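Long-range contacts in pectinesterase (Sitophilus oryzae, PDB 4PMH), which hydrolyses the methyl esters of pectin, releasing methanol and leaving de-esterified galacturonan, and probably helps digest plant cell walls: residues Asn106-Gln110 against Asp175-Val179; Ile221-Phe227 against Tyr242-Arg248. One frame throughout, in Å; residues are numbered along the deposited sequence.

Interaction 1 (Asn106-Gln110 against Asp175-Val179)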
ATOM      1  N   ASN A 106     -13.747   3.753 -11.081  1.00 15.33           N
ATOM      2  CA  ASN A 106     -12.801   4.568 -11.876  1.00 15.93           C
ATOM      3  C   ASN A 106     -12.890   5.968 -11.280  1.00 16.26           C
ATOM      4  O   ASN A 106     -13.769   6.758 -11.635  1.00 14.82           O
ATOM      5  CB  ASN A 106     -13.207   4.581 -13.363  1.00 16.89           C
ATOM      6  CG  ASN A 106     -12.243   5.370 -14.260  1.00 17.76           C
ATOM      7  OD1 ASN A 106     -11.459   6.206 -13.813  1.00 15.96           O
ATOM      8  ND2 ASN A 106     -12.353   5.127 -15.564  1.00 19.67           N
ATOM      9  N   MET A 107     -12.000   6.261 -10.339  1.00 16.37           N
ATOM     10  CA  MET A 107     -12.126   7.460  -9.523  1.00 16.15           C
ATOM     11  C   MET A 107     -10.753   7.999  -9.195  1.00 16.03           C
ATOM     12  O   MET A 107     -10.227   7.759  -8.098  1.00 16.39           O
ATOM     13  CB  MET A 107     -12.906   7.159  -8.238  1.00 16.68           C
ATOM     14  CG  MET A 107     -13.326   8.418  -7.473  1.00 17.16           C
ATOM     15  SD  MET A 107     -14.515   8.088  -6.152  1.00 18.30           S
ATOM     16  CE  MET A 107     -13.465   7.379  -4.891  1.00 17.94           C
ATOM     17  N   PRO A 108     -10.155   8.733 -10.146  1.00 15.79           N
ATOM     18  CA  PRO A 108      -8.847   9.339  -9.893  1.00 15.54           C
ATOM     19  C   PRO A 108      -8.879  10.530  -8.926  1.00 14.66           C
ATOM     20  O   PRO A 108      -9.947  11.052  -8.595  1.00 13.58           O
ATOM     21  CB  PRO A 108      -8.404   9.801 -11.291  1.00 16.09           C
ATOM     22  CG  PRO A 108      -9.691  10.115 -12.003  1.00 15.86           C
ATOM     23  CD  PRO A 108     -10.676   9.073 -11.489  1.00 16.13           C
ATOM     24  N   ALA A 109      -7.695  10.946  -8.484  1.00 14.59           N
ATOM     25  CA  ALA A 109      -7.548  12.169  -7.676  1.00 14.83           C
ATOM     26  C   ALA A 109      -8.135  13.383  -8.399  1.00 15.30           C
ATOM     27  O   ALA A 109      -8.566  14.347  -7.755  1.00 14.67           O
ATOM     28  CB  ALA A 109      -6.092  12.437  -7.370  1.00 14.66           C
ATOM     29  N   GLN A 110      -8.139  13.321  -9.729  1.00 15.91           N
ATOM     30  CA  GLN A 110      -8.573  14.442 -10.565  1.00 17.09           C
ATOM     31  C   GLN A 110     -10.095  14.553 -10.650  1.00 17.70           C
ATOM     32  O   GLN A 110     -10.624  15.520 -11.209  1.00 17.81           O
ATOM     33  CB  GLN A 110      -7.930  14.313 -11.957  1.00 18.39           C
ATOM     34  CG  GLN A 110      -6.421  14.595 -11.997  1.00 18.91           C
ATOM     35  CD  GLN A 110      -5.540  13.552 -11.296  1.00 20.04           C
ATOM     36  OE1 GLN A 110      -5.879  12.358 -11.197  1.00 19.21           O
ATOM     37  NE2 GLN A 110      -4.376  14.000 -10.836  1.00 21.30           N
ATOM     38  N   ASP A 175      -1.097  10.900 -16.182  1.00 30.35           N
ATOM     39  CA  ASP A 175      -0.833  11.725 -15.000  1.00 31.06           C
ATOM     40  C   ASP A 175      -1.757  11.448 -13.799  1.00 28.12           C
ATOM     41  O   ASP A 175      -1.573  12.056 -12.745  1.00 29.65           O
ATOM     42  CB  ASP A 175      -0.918  13.228 -15.365  1.00 33.08           C
ATOM     43  CG  ASP A 175       0.355  13.767 -16.046  1.00 35.62           C
ATOM     44  OD1 ASP A 175       1.329  13.007 -16.240  1.00 37.33           O
ATOM     45  OD2 ASP A 175       0.378  14.977 -16.387  1.00 38.41           O
ATOM     46  N   GLN A 176      -2.737  10.558 -13.929  1.00 26.25           N
ATOM     47  CA  GLN A 176      -3.723  10.374 -12.847  1.00 24.03           C
ATOM     48  C   GLN A 176      -3.261   9.445 -11.706  1.00 22.65           C
ATOM     49  O   GLN A 176      -2.758   8.375 -11.959  1.00 24.14           O
ATOM     50  CB  GLN A 176      -5.054   9.859 -13.403  1.00 23.88           C
ATOM     51  CG  GLN A 176      -5.783  10.859 -14.309  1.00 24.59           C
ATOM     52  CD  GLN A 176      -7.186  10.411 -14.643  1.00 24.96           C
ATOM     53  OE1 GLN A 176      -7.525   9.229 -14.499  1.00 23.79           O
ATOM     54  NE2 GLN A 176      -8.026  11.351 -15.084  1.00 25.91           N
ATOM     55  N   GLN A 177      -3.489   9.873 -10.462  1.00 21.18           N
ATOM     56  CA  GLN A 177      -3.277   9.060  -9.259  1.00 19.52           C
ATOM     57  C   GLN A 177      -4.633   8.505  -8.865  1.00 17.53           C
ATOM     58  O   GLN A 177      -5.628   9.216  -8.972  1.00 16.73           O
ATOM     59  CB  GLN A 177      -2.759   9.921  -8.088  1.00 20.22           C
ATOM     60  CG  GLN A 177      -1.465  10.690  -8.343  1.00 21.49           C
ATOM     61  CD  GLN A 177      -1.678  11.993  -9.119  1.00 23.96           C
ATOM     62  OE1 GLN A 177      -2.807  12.436  -9.329  1.00 23.91           O
ATOM     63  NE2 GLN A 177      -0.580  12.610  -9.550  1.00 27.07           N
ATOM     64  N   ALA A 178      -4.694   7.260  -8.402  1.00 15.62           N
ATOM     65  CA  ALA A 178      -5.978   6.664  -8.031  1.00 14.35           C
ATOM     66  C   ALA A 178      -5.777   5.504  -7.055  1.00 13.92           C
ATOM     67  O   ALA A 178      -5.307   4.437  -7.430  1.00 13.25           O
ATOM     68  CB  ALA A 178      -6.722   6.192  -9.271  1.00 14.34           C
ATOM     69  N   VAL A 179      -6.191   5.719  -5.815  1.00 13.09           N
ATOM     70  CA  VAL A 179      -5.895   4.799  -4.739  1.00 13.02           C
ATOM     71  C   VAL A 179      -6.972   3.723  -4.647  1.00 12.55           C
ATOM     72  O   VAL A 179      -8.156   4.010  -4.678  1.00 12.48           O
ATOM     73  CB  VAL A 179      -5.765   5.525  -3.371  1.00 12.20           C
ATOM     74  CG1 VAL A 179      -5.533   4.516  -2.237  1.00 12.27           C
ATOM     75  CG2 VAL A 179      -4.631   6.536  -3.416  1.00 12.38           C
TER
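P108, A109 and Q110 lie against Q176, Q177 and A178, two loops that run in roughly opposing directions without forming a sheet. One backbone bond fixes their register: A109 N donates to Q177 O at 2.7 Å, with an N-H...O angle of 169°. Beside it, P108 rests its CA against the A178 methyl. With CG beside the backbone N (chi1 -66°) and the chain extended beyond it, Q176 passes along the pyrrolidine ring of P108, the two side chains pointing the same way. The CB of Q176 lies 3.4 Å from Q110 OE1, and CG is similarly close to that oxygen. Farther out, Q176 CD sits 3.6 Å from P108 CB. At the tip, Q176 OE1 lies 3.4 Å from P108 CG and is hydrogen-bonded by N172 ND2, whereas Q176 NE2 meets P108 CG at 3.7 Å. The Q110 and Q176 amide planes are nearly parallel. Q110, bent at chi2, turns its amide back across the contact, and its NE2 donates to Q177 OE1 at 2.7 Å. That bond lies in the plane of the Q177 carbonyl and close to the Q110 amide plane. By similarity Q177 binds substrate, and its side chain lies beside D200, the probable proton donor. Q110 would thus be a second-shell residue: its N-H favours the orientation with the Q177 oxygen toward it, and the in-plane bond should restrict amide rotation, consistent with Q177 presenting a defined orientation to pectin.

Interaction 2 (Ile221-Phe227 against Tyr242-Arg248); sequences IEGDIDF and YVKADRR
Adjacent coils of the right-handed parallel beta-helix meet where strands 220-223 and 240-243 end; beyond the first, the chain runs on to D226, the nucleophile by similarity. The parallel pairing rests on three backbone bonds: Y242 N to I221 O (2.8 Å), G223 N to Y242 O (3.2 Å) and K244 N to G223 O (2.8 Å). E222 and Y242 share one face of the sheet; E222 crosses the K244 chain obliquely where it leaves the strand, E222 OE1 4.0 Å from K244 NZ, beyond a salt bridge, while OE2 bonds to Y220 OH. V243, on the opposite face, brings CG2 to the edge of the F227 ring at CE1, 4.2 Å away. With CG between its backbone N and carbonyl carbon (chi1 51°), D224 turns its carboxylate toward 244-248. R247 grips it side-on: R247 NE reaches D224 OD2 at 2.9 Å, with an N-H...O angle of 172° and in the guanidinium plane, while NH2 reaches OD1 at 2.8 Å, tilted from both planes. R248 NE adds a long salt bridge to OD2. Water 1 accepts from R247 N at 2.9 Å. The two-nitrogen grip of R247, with a longer-range contribution from R248, probably favours the ionised form of D224 and restrains rotation of R247, whose side chain lies near Q199, the probable transition-state stabiliser.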
ATOM      1  N   ILE A 221      -0.685  -7.401  -5.766  1.00 12.67           N
ATOM      2  CA  ILE A 221      -0.752  -5.971  -5.872  1.00 13.05           C
ATOM      3  C   ILE A 221      -0.187  -5.544  -7.228  1.00 13.43           C
ATOM      4  O   ILE A 221       0.952  -5.901  -7.561  1.00 13.04           O
ATOM      5  CB  ILE A 221       0.062  -5.280  -4.734  1.00 12.68           C
ATOM      6  CG1 ILE A 221      -0.330  -5.836  -3.364  1.00 12.67           C
ATOM      7  CG2 ILE A 221      -0.123  -3.766  -4.776  1.00 12.84           C
ATOM      8  CD1 ILE A 221       0.619  -5.467  -2.258  1.00 13.07           C
ATOM      9  N   GLU A 222      -0.966  -4.781  -8.000  1.00 13.84           N
ATOM     10  CA  GLU A 222      -0.500  -4.325  -9.300  1.00 14.95           C
ATOM     11  C   GLU A 222      -0.640  -2.837  -9.505  1.00 14.07           C
ATOM     12  O   GLU A 222      -1.489  -2.191  -8.915  1.00 14.50           O
ATOM     13  CB  GLU A 222      -1.177  -5.083 -10.473  1.00 17.19           C
ATOM     14  CG  GLU A 222      -2.684  -4.999 -10.566  1.00 18.26           C
ATOM     15  CD  GLU A 222      -3.284  -5.733 -11.787  1.00 19.23           C
ATOM     16  OE1 GLU A 222      -4.217  -5.154 -12.379  1.00 20.56           O
ATOM     17  OE2 GLU A 222      -2.856  -6.864 -12.148  1.00 18.04           O
ATOM     18  N   GLY A 223       0.198  -2.328 -10.392  1.00 13.78           N
ATOM     19  CA  GLY A 223       0.236  -0.923 -10.728  1.00 13.57           C
ATOM     20  C   GLY A 223       1.388  -0.669 -11.671  1.00 13.71           C
ATOM     21  O   GLY A 223       1.969  -1.598 -12.225  1.00 13.14           O
ATOM     22  N   ASP A 224       1.722   0.593 -11.849  1.00 14.20           N
ATOM     23  CA  ASP A 224       2.856   0.953 -12.659  1.00 15.08           C
ATOM     24  C   ASP A 224       3.739   2.017 -12.034  1.00 15.15           C
ATOM     25  O   ASP A 224       4.935   1.925 -12.189  1.00 15.10           O
ATOM     26  CB  ASP A 224       2.442   1.341 -14.082  1.00 16.00           C
ATOM     27  CG  ASP A 224       1.331   2.387 -14.140  1.00 17.63           C
ATOM     28  OD1 ASP A 224       1.145   3.199 -13.196  1.00 17.82           O
ATOM     29  OD2 ASP A 224       0.632   2.395 -15.186  1.00 18.81           O
ATOM     30  N   ILE A 225       3.171   2.994 -11.320  1.00 15.93           N
ATOM     31  CA  ILE A 225       3.942   4.088 -10.723  1.00 16.70           C
ATOM     32  C   ILE A 225       3.580   4.327  -9.251  1.00 16.14           C
ATOM     33  O   ILE A 225       2.411   4.601  -8.903  1.00 14.57           O
ATOM     34  CB  ILE A 225       3.726   5.406 -11.507  1.00 18.66           C
ATOM     35  CG1 ILE A 225       4.335   5.301 -12.912  1.00 20.31           C
ATOM     36  CG2 ILE A 225       4.292   6.618 -10.753  1.00 18.55           C
ATOM     37  CD1 ILE A 225       5.788   5.708 -12.999  1.00 21.89           C
ATOM     38  N   ASP A 226       4.598   4.252  -8.389  1.00 15.25           N
ATOM     39  CA  ASP A 226       4.420   4.457  -6.940  1.00 15.13           C
ATOM     40  C   ASP A 226       3.230   3.661  -6.430  1.00 13.74           C
ATOM     41  O   ASP A 226       2.434   4.164  -5.644  1.00 14.68           O
ATOM     42  CB  ASP A 226       4.234   5.956  -6.593  1.00 15.94           C
ATOM     43  CG  ASP A 226       5.356   6.843  -7.107  1.00 16.95           C
ATOM     44  OD1 ASP A 226       6.458   6.355  -7.477  1.00 17.03           O
ATOM     45  OD2 ASP A 226       5.140   8.080  -7.138  1.00 18.46           O
ATOM     46  N   PHE A 227       3.073   2.426  -6.891  1.00 12.16           N
ATOM     47  CA  PHE A 227       1.841   1.687  -6.558  1.00 11.56           C
ATOM     48  C   PHE A 227       1.813   1.043  -5.182  1.00 11.47           C
ATOM     49  O   PHE A 227       0.787   0.464  -4.759  1.00 10.86           O
ATOM     50  CB  PHE A 227       1.379   0.759  -7.701  1.00 11.38           C
ATOM     51  CG  PHE A 227       2.237  -0.446  -7.973  1.00 10.91           C
ATOM     52  CD1 PHE A 227       3.227  -0.413  -8.962  1.00 10.82           C
ATOM     53  CD2 PHE A 227       1.977  -1.657  -7.332  1.00 10.57           C
ATOM     54  CE1 PHE A 227       3.960  -1.559  -9.266  1.00 10.96           C
ATOM     55  CE2 PHE A 227       2.708  -2.781  -7.631  1.00 10.51           C
ATOM     56  CZ  PHE A 227       3.685  -2.745  -8.616  1.00 10.54           C
ATOM     57  N   TYR A 242       3.021  -6.759  -9.243  1.00 14.40           N
ATOM     58  CA  TYR A 242       2.968  -6.937 -10.688  1.00 14.62           C
ATOM     59  C   TYR A 242       2.949  -5.585 -11.388  1.00 14.37           C
ATOM     60  O   TYR A 242       2.013  -4.805 -11.214  1.00 13.45           O
ATOM     61  CB  TYR A 242       1.722  -7.748 -11.064  1.00 15.96           C
ATOM     62  CG  TYR A 242       1.723  -8.252 -12.481  1.00 16.89           C
ATOM     63  CD1 TYR A 242       1.359  -7.419 -13.519  1.00 17.69           C
ATOM     64  CD2 TYR A 242       2.109  -9.563 -12.780  1.00 18.05           C
ATOM     65  CE1 TYR A 242       1.379  -7.863 -14.822  1.00 18.89           C
ATOM     66  CE2 TYR A 242       2.134 -10.024 -14.091  1.00 18.70           C
ATOM     67  CZ  TYR A 242       1.771  -9.160 -15.106  1.00 19.24           C
ATOM     68  OH  TYR A 242       1.758  -9.576 -16.420  1.00 20.61           O
ATOM     69  N   VAL A 243       3.979  -5.322 -12.169  1.00 14.29           N
ATOM     70  CA  VAL A 243       4.121  -4.069 -12.882  1.00 15.35           C
ATOM     71  C   VAL A 243       3.405  -4.197 -14.212  1.00 16.90           C
ATOM     72  O   VAL A 243       3.823  -4.956 -15.071  1.00 16.34           O
ATOM     73  CB  VAL A 243       5.579  -3.723 -13.149  1.00 15.24           C
ATOM     74  CG1 VAL A 243       5.691  -2.344 -13.785  1.00 15.54           C
ATOM     75  CG2 VAL A 243       6.366  -3.764 -11.849  1.00 15.37           C
ATOM     76  N   LYS A 244       2.329  -3.447 -14.361  1.00 18.07           N
ATOM     77  CA  LYS A 244       1.501  -3.520 -15.542  1.00 20.86           C
ATOM     78  C   LYS A 244       2.090  -2.685 -16.651  1.00 22.19           C
ATOM     79  O   LYS A 244       2.758  -1.689 -16.411  1.00 21.43           O
ATOM     80  CB  LYS A 244       0.093  -3.013 -15.236  1.00 22.97           C
ATOM     81  CG  LYS A 244      -0.777  -4.004 -14.472  1.00 25.38           C
ATOM     82  CD  LYS A 244      -2.262  -3.685 -14.602  1.00 29.11           C
ATOM     83  CE  LYS A 244      -2.818  -3.995 -15.986  1.00 29.43           C
ATOM     84  NZ  LYS A 244      -3.147  -5.429 -16.228  1.00 30.73           N
ATOM     85  N   ALA A 245       1.809  -3.100 -17.881  1.00 26.06           N
ATOM     86  CA  ALA A 245       2.295  -2.406 -19.069  1.00 30.03           C
ATOM     87  C   ALA A 245       1.150  -1.802 -19.901  1.00 32.84           C
ATOM     88  O   ALA A 245       1.403  -1.115 -20.901  1.00 35.74           O
ATOM     89  CB  ALA A 245       3.120  -3.372 -19.913  1.00 30.36           C
ATOM     90  N   ASP A 246      -0.093  -2.012 -19.468  1.00 36.16           N
ATOM     91  CA  ASP A 246      -1.278  -1.665 -20.272  1.00 38.60           C
ATOM     92  C   ASP A 246      -1.631  -0.188 -20.255  1.00 42.74           C
ATOM     93  O   ASP A 246      -2.373   0.284 -21.118  1.00 44.72           O
ATOM     94  CB  ASP A 246      -2.508  -2.436 -19.793  1.00 39.15           C
ATOM     95  CG  ASP A 246      -3.094  -1.852 -18.527  1.00 38.71           C
ATOM     96  OD1 ASP A 246      -2.301  -1.410 -17.667  1.00 37.61           O
ATOM     97  OD2 ASP A 246      -4.335  -1.806 -18.394  1.00 39.72           O
ATOM     98  N   ARG A 247      -1.185   0.535 -19.238  1.00 43.01           N
ATOM     99  CA  ARG A 247      -1.362   1.972 -19.255  1.00 43.84           C
ATOM    100  C   ARG A 247      -0.121   2.604 -19.833  1.00 46.42           C
ATOM    101  O   ARG A 247      -0.192   3.615 -20.510  1.00 47.66           O
ATOM    102  CB  ARG A 247      -1.631   2.515 -17.857  1.00 41.35           C
ATOM    103  CG  ARG A 247      -2.020   3.987 -17.841  1.00 39.52           C
ATOM    104  CD  ARG A 247      -2.365   4.457 -16.441  1.00 39.02           C
ATOM    105  NE  ARG A 247      -1.170   4.580 -15.615  1.00 36.89           N
ATOM    106  CZ  ARG A 247      -0.776   5.679 -14.978  1.00 35.66           C
ATOM    107  NH1 ARG A 247      -1.477   6.820 -15.032  1.00 34.00           N
ATOM    108  NH2 ARG A 247       0.339   5.635 -14.269  1.00 34.04           N
ATOM    109  N   ARG A 248       1.033   2.022 -19.558  1.00 50.20           N
ATOM    110  CA  ARG A 248       2.275   2.673 -19.933  1.00 52.24           C
ATOM    111  C   ARG A 248       3.434   1.708 -19.906  1.00 50.61           C
ATOM    112  O   ARG A 248       3.441   0.751 -19.129  1.00 49.69           O
ATOM    113  CB  ARG A 248       2.532   3.847 -19.001  1.00 54.95           C
ATOM    114  CG  ARG A 248       1.836   3.708 -17.652  1.00 56.66           C
ATOM    115  CD  ARG A 248       2.602   4.405 -16.561  1.00 56.99           C
ATOM    116  NE  ARG A 248       3.953   3.876 -16.499  1.00 57.85           N
ATOM    117  CZ  ARG A 248       5.031   4.580 -16.182  1.00 57.13           C
ATOM    118  NH1 ARG A 248       4.959   5.879 -15.881  1.00 56.04           N
ATOM    119  NH2 ARG A 248       6.200   3.978 -16.175  1.00 54.09           N
TER
HETATM  120  O   HOH W   1       0.943   0.084 -17.295  1.00 33.93           O

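From the N terminus, the chain leaves strand 101-105 through 106-110, and interaction 1 closes 64 intervening residues when 175-179 arrives ahead of strand 181-183. Interaction 2 opens later, on strand 220-223, and closes just 14 residues on, between consecutive strands of one parallel sheet. The two are therefore in series, neither nested nor crossed. In space their centres are about 14 Å apart, and they touch: R247 NH1 packs 3.7 Å from Q176 O. Both join neighbouring coils; interaction 1 spans a long, partly helical excursion, interaction 2 a short one. D200, the probable proton donor, lies beside Q177, and D226, the probable nucleophile, lies within 221-227.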